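Local coordinates for protein HP0958 (Helicobacter pylori, PDB 3NA7) that probably acts in flagellar biogenesis, as an export chaperone and post-transcriptional regulator, and carries a coiled-coil hairpin together with a zinc-ribbon domain, at residues A[46-51]-A[125-130]; A[53-58]-A[118-123]. One frame throughout, in Å; residues are numbered along the deposited sequence.

Interaction 1: A[46-51]-A[125-130]; sequences KAILNL and EKQEDL
In the antiparallel coiled-coil hairpin built by helices 24-85 and 91-171, Ile-48 and Leu-51 on one arm pack against Gln-127 and Leu-130 on the other. The two axes run nearly antiparallel and 9.4 Å apart, close enough for side chains of the two arms to touch. Leu-130 lies at the middle of the apolar cluster. Its CD1 meets Leu-51 CD1 at 3.6 Å and, more loosely, the methyl of Ala-47, whose small size suits a place directly opposite a leucine. Ile-48 lies alongside Leu-130, the two chains running oppositely, and sets its CG1 3.7 Å from Leu-130 CB. This reach follows from CG1 standing beside the backbone N (chi1 -79°), because the CA–CB bond itself does not aim at the partner helix. Leu-51 CD1 also presses on the aliphatic part of Lys-126, 3.5 Å from its CG, the two side chains nearly perpendicular; the bend at chi2 of Lys-126 then carries the amine away from the interface.

Gln-127 brings a polar group into the seam. Its CG packs on CB and CD1 of Leu-51, and the extended chain beyond it brings NE2 to the backbone O of Ile-48 at 3.0 Å, with an N-H...O angle of 163°. The acceptor lies in the plane of the amide, whereas the donor is tilted 29° from the carbonyl plane. NE2 is also bonded to Glu-52, and OE1 to Lys-55, so both ends of the amide are engaged and its rotation is fixed. Apolar residues are central here and amphipathic chains flank them, as expected where two amphipathic helices pair in an antiparallel coiled coil.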
loop_
_atom_site.group_PDB
_atom_site.type_symbol
_atom_site.label_atom_id
_atom_site.label_comp_id
_atom_site.label_asym_id
_atom_site.label_seq_id
_atom_site.Cartn_x
_atom_site.Cartn_y
_atom_site.Cartn_z
ATOM N N LYS A 46 -3.955 7.762 11.415
ATOM C CA LYS A 46 -2.526 8.050 11.592
ATOM C C LYS A 46 -2.211 9.529 11.435
ATOM O O LYS A 46 -1.420 10.066 12.197
ATOM C CB LYS A 46 -1.673 7.243 10.604
ATOM C CG LYS A 46 -1.380 5.849 11.058
ATOM C CD LYS A 46 -0.957 4.913 9.930
ATOM C CE LYS A 46 -0.809 3.519 10.501
ATOM N NZ LYS A 46 -0.752 2.502 9.427
ATOM N N ALA A 47 -2.836 10.193 10.466
ATOM C CA ALA A 47 -2.572 11.621 10.256
ATOM C C ALA A 47 -3.057 12.441 11.445
ATOM O O ALA A 47 -2.420 13.416 11.813
ATOM C CB ALA A 47 -3.184 12.123 8.941
ATOM N N ILE A 48 -4.165 12.040 12.078
ATOM C CA ILE A 48 -4.611 12.735 13.290
ATOM C C ILE A 48 -3.525 12.626 14.383
ATOM O O ILE A 48 -3.160 13.627 14.996
ATOM C CB ILE A 48 -5.972 12.202 13.799
ATOM C CG1 ILE A 48 -7.104 12.798 12.957
ATOM C CG2 ILE A 48 -6.205 12.532 15.311
ATOM C CD1 ILE A 48 -8.360 12.003 12.977
ATOM N N LEU A 49 -3.026 11.415 14.604
ATOM C CA LEU A 49 -2.014 11.150 15.627
ATOM C C LEU A 49 -0.679 11.832 15.311
ATOM O O LEU A 49 -0.030 12.341 16.202
ATOM C CB LEU A 49 -1.827 9.642 15.852
ATOM C CG LEU A 49 -3.015 8.891 16.497
ATOM C CD1 LEU A 49 -2.918 7.376 16.319
ATOM C CD2 LEU A 49 -3.181 9.219 17.998
ATOM N N ASN A 50 -0.269 11.838 14.046
ATOM C CA ASN A 50 0.899 12.606 13.643
ATOM C C ASN A 50 0.720 14.101 13.963
ATOM O O ASN A 50 1.526 14.700 14.665
ATOM C CB ASN A 50 1.217 12.393 12.163
ATOM C CG ASN A 50 2.427 13.201 11.720
ATOM O OD1 ASN A 50 3.577 12.802 11.953
ATOM N ND2 ASN A 50 2.177 14.368 11.123
ATOM N N LEU A 51 -0.358 14.697 13.480
ATOM C CA LEU A 51 -0.654 16.063 13.851
ATOM C C LEU A 51 -0.635 16.295 15.367
ATOM O O LEU A 51 -0.302 17.395 15.797
ATOM C CB LEU A 51 -1.980 16.523 13.280
ATOM C CG LEU A 51 -2.088 16.787 11.793
ATOM C CD1 LEU A 51 -3.580 16.751 11.400
ATOM C CD2 LEU A 51 -1.445 18.117 11.419
ATOM N N GLU A 125 -7.794 22.202 13.799
ATOM C CA GLU A 125 -8.822 22.275 12.759
ATOM C C GLU A 125 -8.681 21.145 11.749
ATOM O O GLU A 125 -9.682 20.542 11.350
ATOM C CB GLU A 125 -8.801 23.613 12.024
ATOM C CG GLU A 125 -9.454 24.742 12.774
ATOM C CD GLU A 125 -8.959 26.131 12.324
ATOM O OE1 GLU A 125 -8.895 27.031 13.190
ATOM O OE2 GLU A 125 -8.624 26.321 11.125
ATOM N N LYS A 126 -7.439 20.857 11.341
ATOM C CA LYS A 126 -7.200 19.771 10.397
ATOM C C LYS A 126 -7.575 18.422 11.012
ATOM O O LYS A 126 -8.153 17.579 10.337
ATOM C CB LYS A 126 -5.750 19.759 9.898
ATOM C CG LYS A 126 -5.391 18.580 8.994
ATOM C CD LYS A 126 -6.184 18.658 7.673
ATOM C CE LYS A 126 -5.737 17.601 6.682
ATOM N NZ LYS A 126 -6.525 17.748 5.446
ATOM N N GLN A 127 -7.260 18.244 12.287
ATOM C CA GLN A 127 -7.671 17.056 13.020
ATOM C C GLN A 127 -9.203 16.867 13.019
ATOM O O GLN A 127 -9.682 15.732 12.836
ATOM C CB GLN A 127 -7.157 17.093 14.449
ATOM C CG GLN A 127 -5.646 16.901 14.572
ATOM C CD GLN A 127 -5.201 16.973 16.010
ATOM O OE1 GLN A 127 -5.637 17.854 16.754
ATOM N NE2 GLN A 127 -4.397 15.999 16.443
ATOM N N GLU A 128 -9.951 17.951 13.256
ATOM C CA GLU A 128 -11.435 17.899 13.258
ATOM C C GLU A 128 -11.948 17.507 11.872
ATOM O O GLU A 128 -12.806 16.637 11.757
ATOM C CB GLU A 128 -12.085 19.207 13.726
ATOM C CG GLU A 128 -11.682 19.680 15.147
ATOM C CD GLU A 128 -12.278 18.840 16.292
ATOM O OE1 GLU A 128 -13.169 17.973 16.057
ATOM O OE2 GLU A 128 -11.851 19.077 17.443
ATOM N N ASP A 129 -11.385 18.113 10.828
ATOM C CA ASP A 129 -11.635 17.680 9.445
ATOM C C ASP A 129 -11.480 16.186 9.208
ATOM O O ASP A 129 -12.414 15.518 8.774
ATOM C CB ASP A 129 -10.664 18.363 8.501
ATOM C CG ASP A 129 -11.306 19.416 7.684
ATOM O OD1 ASP A 129 -12.114 19.036 6.785
ATOM O OD2 ASP A 129 -10.968 20.608 7.922
ATOM N N LEU A 130 -10.270 15.695 9.441
ATOM C CA LEU A 130 -9.941 14.297 9.285
ATOM C C LEU A 130 -10.926 13.382 10.053
ATOM O O LEU A 130 -11.301 12.318 9.570
ATOM C CB LEU A 130 -8.506 14.041 9.778
ATOM C CG LEU A 130 -7.370 14.660 8.937
ATOM C CD1 LEU A 130 -6.033 14.647 9.742
ATOM C CD2 LEU A 130 -7.236 13.968 7.570
#

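Interaction 2: A[53-58]-A[118-123]; sequences EEKLAL and NEIKRK
Lys-123 and Glu-54 form the salt bridge of this contact, with NZ of Lys-123 2.8 Å from OE1 of Glu-54. The ammonium group comes from above the carboxylate plane, 38° out of it, and the two side chains meet nearly perpendicular. Beyond CB, Lys-123 runs extended as far as CE and then turns at chi4 (-72°), which swings NZ onto the acid. Before that turn its methylenes are apolar packing material: CE lies 3.8 Å from CB of Glu-54. The other carboxylate oxygen, OE2 of Glu-54, is bonded to Asn-50 one turn earlier on the same helix, so the acid is held through both oxygens.

Lys-55 shows the same division of labour. Its CG rests 3.7 Å from CB of Lys-123, the two chains lying side by side but heading opposite ways, while its amine leads off to Glu-52 and Gln-127. The two lysines thus touch through their aliphatic parts and send their charges to separate partners.

Farther from the salt bridge, Leu-58 points into the interface. Its CB packs on CG1 of Ile-120 at 3.8 Å, these side chains too being aligned in opposite senses, and its CD1 reaches CE of Lys-123 at 3.9 Å. Glu-119 lies athwart Leu-58, with its CG 4.0 Å from that same CD1. Ile-120 also touches Val-62 and Lys-59 of the opposite helix. With axes 9.7 Å apart at 165°, this combination of a leucine–isoleucine core and a flanking interhelical salt bridge fits the antiparallel coiled-coil hairpin this protein is known to form.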
loop_
_atom_site.group_PDB
_atom_site.type_symbol
_atom_site.label_atom_id
_atom_site.label_comp_id
_atom_site.label_asym_id
_atom_site.label_seq_id
_atom_site.Cartn_x
_atom_site.Cartn_y
_atom_site.Cartn_z
ATOM N N GLU A 53 1.449 14.718 17.532
ATOM C CA GLU A 53 2.881 14.841 17.852
ATOM C C GLU A 53 3.427 16.225 17.462
ATOM O O GLU A 53 4.204 16.821 18.215
ATOM C CB GLU A 53 3.718 13.727 17.224
ATOM C CG GLU A 53 3.472 12.322 17.792
ATOM C CD GLU A 53 3.594 12.247 19.323
ATOM O OE1 GLU A 53 4.742 12.195 19.840
ATOM O OE2 GLU A 53 2.538 12.223 20.012
ATOM N N GLU A 54 3.011 16.753 16.314
ATOM C CA GLU A 54 3.471 18.086 15.926
ATOM C C GLU A 54 2.936 19.175 16.844
ATOM O O GLU A 54 3.643 20.125 17.144
ATOM C CB GLU A 54 3.164 18.393 14.469
ATOM C CG GLU A 54 3.924 17.493 13.552
ATOM C CD GLU A 54 3.311 17.354 12.180
ATOM O OE1 GLU A 54 2.313 18.047 11.857
ATOM O OE2 GLU A 54 3.843 16.522 11.422
ATOM N N LYS A 55 1.693 19.031 17.299
ATOM C CA LYS A 55 1.142 19.983 18.261
ATOM C C LYS A 55 1.889 19.917 19.615
ATOM O O LYS A 55 2.098 20.935 20.278
ATOM C CB LYS A 55 -0.358 19.783 18.458
ATOM C CG LYS A 55 -1.246 20.148 17.288
ATOM C CD LYS A 55 -2.645 19.441 17.437
ATOM C CE LYS A 55 -3.412 19.960 18.678
ATOM N NZ LYS A 55 -4.627 19.178 18.991
ATOM N N LEU A 56 2.317 18.728 20.006
ATOM C CA LEU A 56 3.090 18.578 21.228
ATOM C C LEU A 56 4.439 19.303 21.181
ATOM O O LEU A 56 4.804 20.002 22.133
ATOM C CB LEU A 56 3.272 17.101 21.585
ATOM C CG LEU A 56 2.173 16.457 22.436
ATOM C CD1 LEU A 56 2.132 14.921 22.285
ATOM C CD2 LEU A 56 2.359 16.852 23.922
ATOM N N ALA A 57 5.159 19.144 20.076
ATOM C CA ALA A 57 6.448 19.815 19.883
ATOM C C ALA A 57 6.257 21.314 19.907
ATOM O O ALA A 57 7.040 22.042 20.521
ATOM C CB ALA A 57 7.114 19.365 18.561
ATOM N N LEU A 58 5.194 21.782 19.261
ATOM C CA LEU A 58 4.907 23.207 19.227
ATOM C C LEU A 58 4.537 23.760 20.595
ATOM O O LEU A 58 4.884 24.889 20.937
ATOM C CB LEU A 58 3.810 23.509 18.228
ATOM C CG LEU A 58 4.123 23.377 16.747
ATOM C CD1 LEU A 58 2.806 23.421 15.982
ATOM C CD2 LEU A 58 5.056 24.495 16.262
ATOM N N ASN A 118 -1.206 29.961 16.798
ATOM C CA ASN A 118 -1.929 29.920 15.524
ATOM C C ASN A 118 -1.682 28.644 14.728
ATOM O O ASN A 118 -2.610 28.105 14.146
ATOM C CB ASN A 118 -1.677 31.157 14.647
ATOM C CG ASN A 118 -2.419 32.398 15.150
ATOM O OD1 ASN A 118 -3.336 32.293 15.968
ATOM N ND2 ASN A 118 -2.025 33.586 14.659
ATOM N N GLU A 119 -0.441 28.161 14.710
ATOM C CA GLU A 119 -0.100 26.940 13.979
ATOM C C GLU A 119 -0.778 25.744 14.671
ATOM O O GLU A 119 -1.346 24.889 14.004
ATOM C CB GLU A 119 1.419 26.764 13.930
ATOM C CG GLU A 119 1.956 25.837 12.857
ATOM C CD GLU A 119 3.490 25.875 12.741
ATOM O OE1 GLU A 119 4.064 24.902 12.191
ATOM O OE2 GLU A 119 4.126 26.867 13.190
ATOM N N ILE A 120 -0.732 25.721 16.003
ATOM C CA ILE A 120 -1.378 24.692 16.795
ATOM C C ILE A 120 -2.869 24.602 16.429
ATOM O O ILE A 120 -3.368 23.518 16.094
ATOM C CB ILE A 120 -1.209 24.963 18.293
ATOM C CG1 ILE A 120 0.216 24.666 18.741
ATOM C CG2 ILE A 120 -2.213 24.132 19.155
ATOM C CD1 ILE A 120 0.578 25.339 20.080
ATOM N N LYS A 121 -3.553 25.743 16.454
ATOM C CA LYS A 121 -4.962 25.836 16.103
ATOM C C LYS A 121 -5.275 25.280 14.700
ATOM O O LYS A 121 -6.276 24.567 14.531
ATOM C CB LYS A 121 -5.395 27.290 16.206
ATOM C CG LYS A 121 -6.828 27.552 16.604
ATOM C CD LYS A 121 -6.939 28.934 17.311
ATOM C CE LYS A 121 -8.392 29.315 17.632
ATOM N NZ LYS A 121 -9.126 29.955 16.488
ATOM N N ARG A 122 -4.442 25.598 13.702
ATOM C CA ARG A 122 -4.652 25.095 12.334
ATOM C C ARG A 122 -4.571 23.578 12.297
ATOM O O ARG A 122 -5.295 22.927 11.543
ATOM C CB ARG A 122 -3.684 25.682 11.288
ATOM C CG ARG A 122 -3.772 27.199 10.989
ATOM C CD ARG A 122 -5.191 27.825 11.151
ATOM N NE ARG A 122 -5.105 29.106 11.877
ATOM C CZ ARG A 122 -5.999 29.573 12.757
ATOM N NH1 ARG A 122 -7.099 28.888 13.049
ATOM N NH2 ARG A 122 -5.786 30.743 13.356
ATOM N N LYS A 123 -3.676 23.024 13.099
ATOM C CA LYS A 123 -3.525 21.583 13.162
ATOM C C LYS A 123 -4.739 20.943 13.816
ATOM O O LYS A 123 -5.170 19.898 13.359
ATOM C CB LYS A 123 -2.222 21.177 13.858
ATOM C CG LYS A 123 -0.954 21.548 13.022
ATOM C CD LYS A 123 0.326 20.964 13.625
ATOM C CE LYS A 123 1.581 21.417 12.866
ATOM N NZ LYS A 123 1.739 20.782 11.518
#

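In the fold
Both contacts join helix 24-85 to helix 91-171, the two arms of the kinked coiled-coil hairpin, and their centres are 11 Å apart. Along the chain, interaction 2 is nested within the loop closed by interaction 1, so it lies nearer the turn of the hairpin. The two are continuous: OE1 of Gln-127 is 2.8 Å from NZ of Lys-55, a probable hydrogen bond, and CD2 of Leu-51 packs on CG of Lys-123 at 3.8 Å. One polar and one apolar contact thus connect the two. Together they pair the arms in a long hairpin whose zinc ribbon, with its four metal-binding cysteines, comes later in the chain.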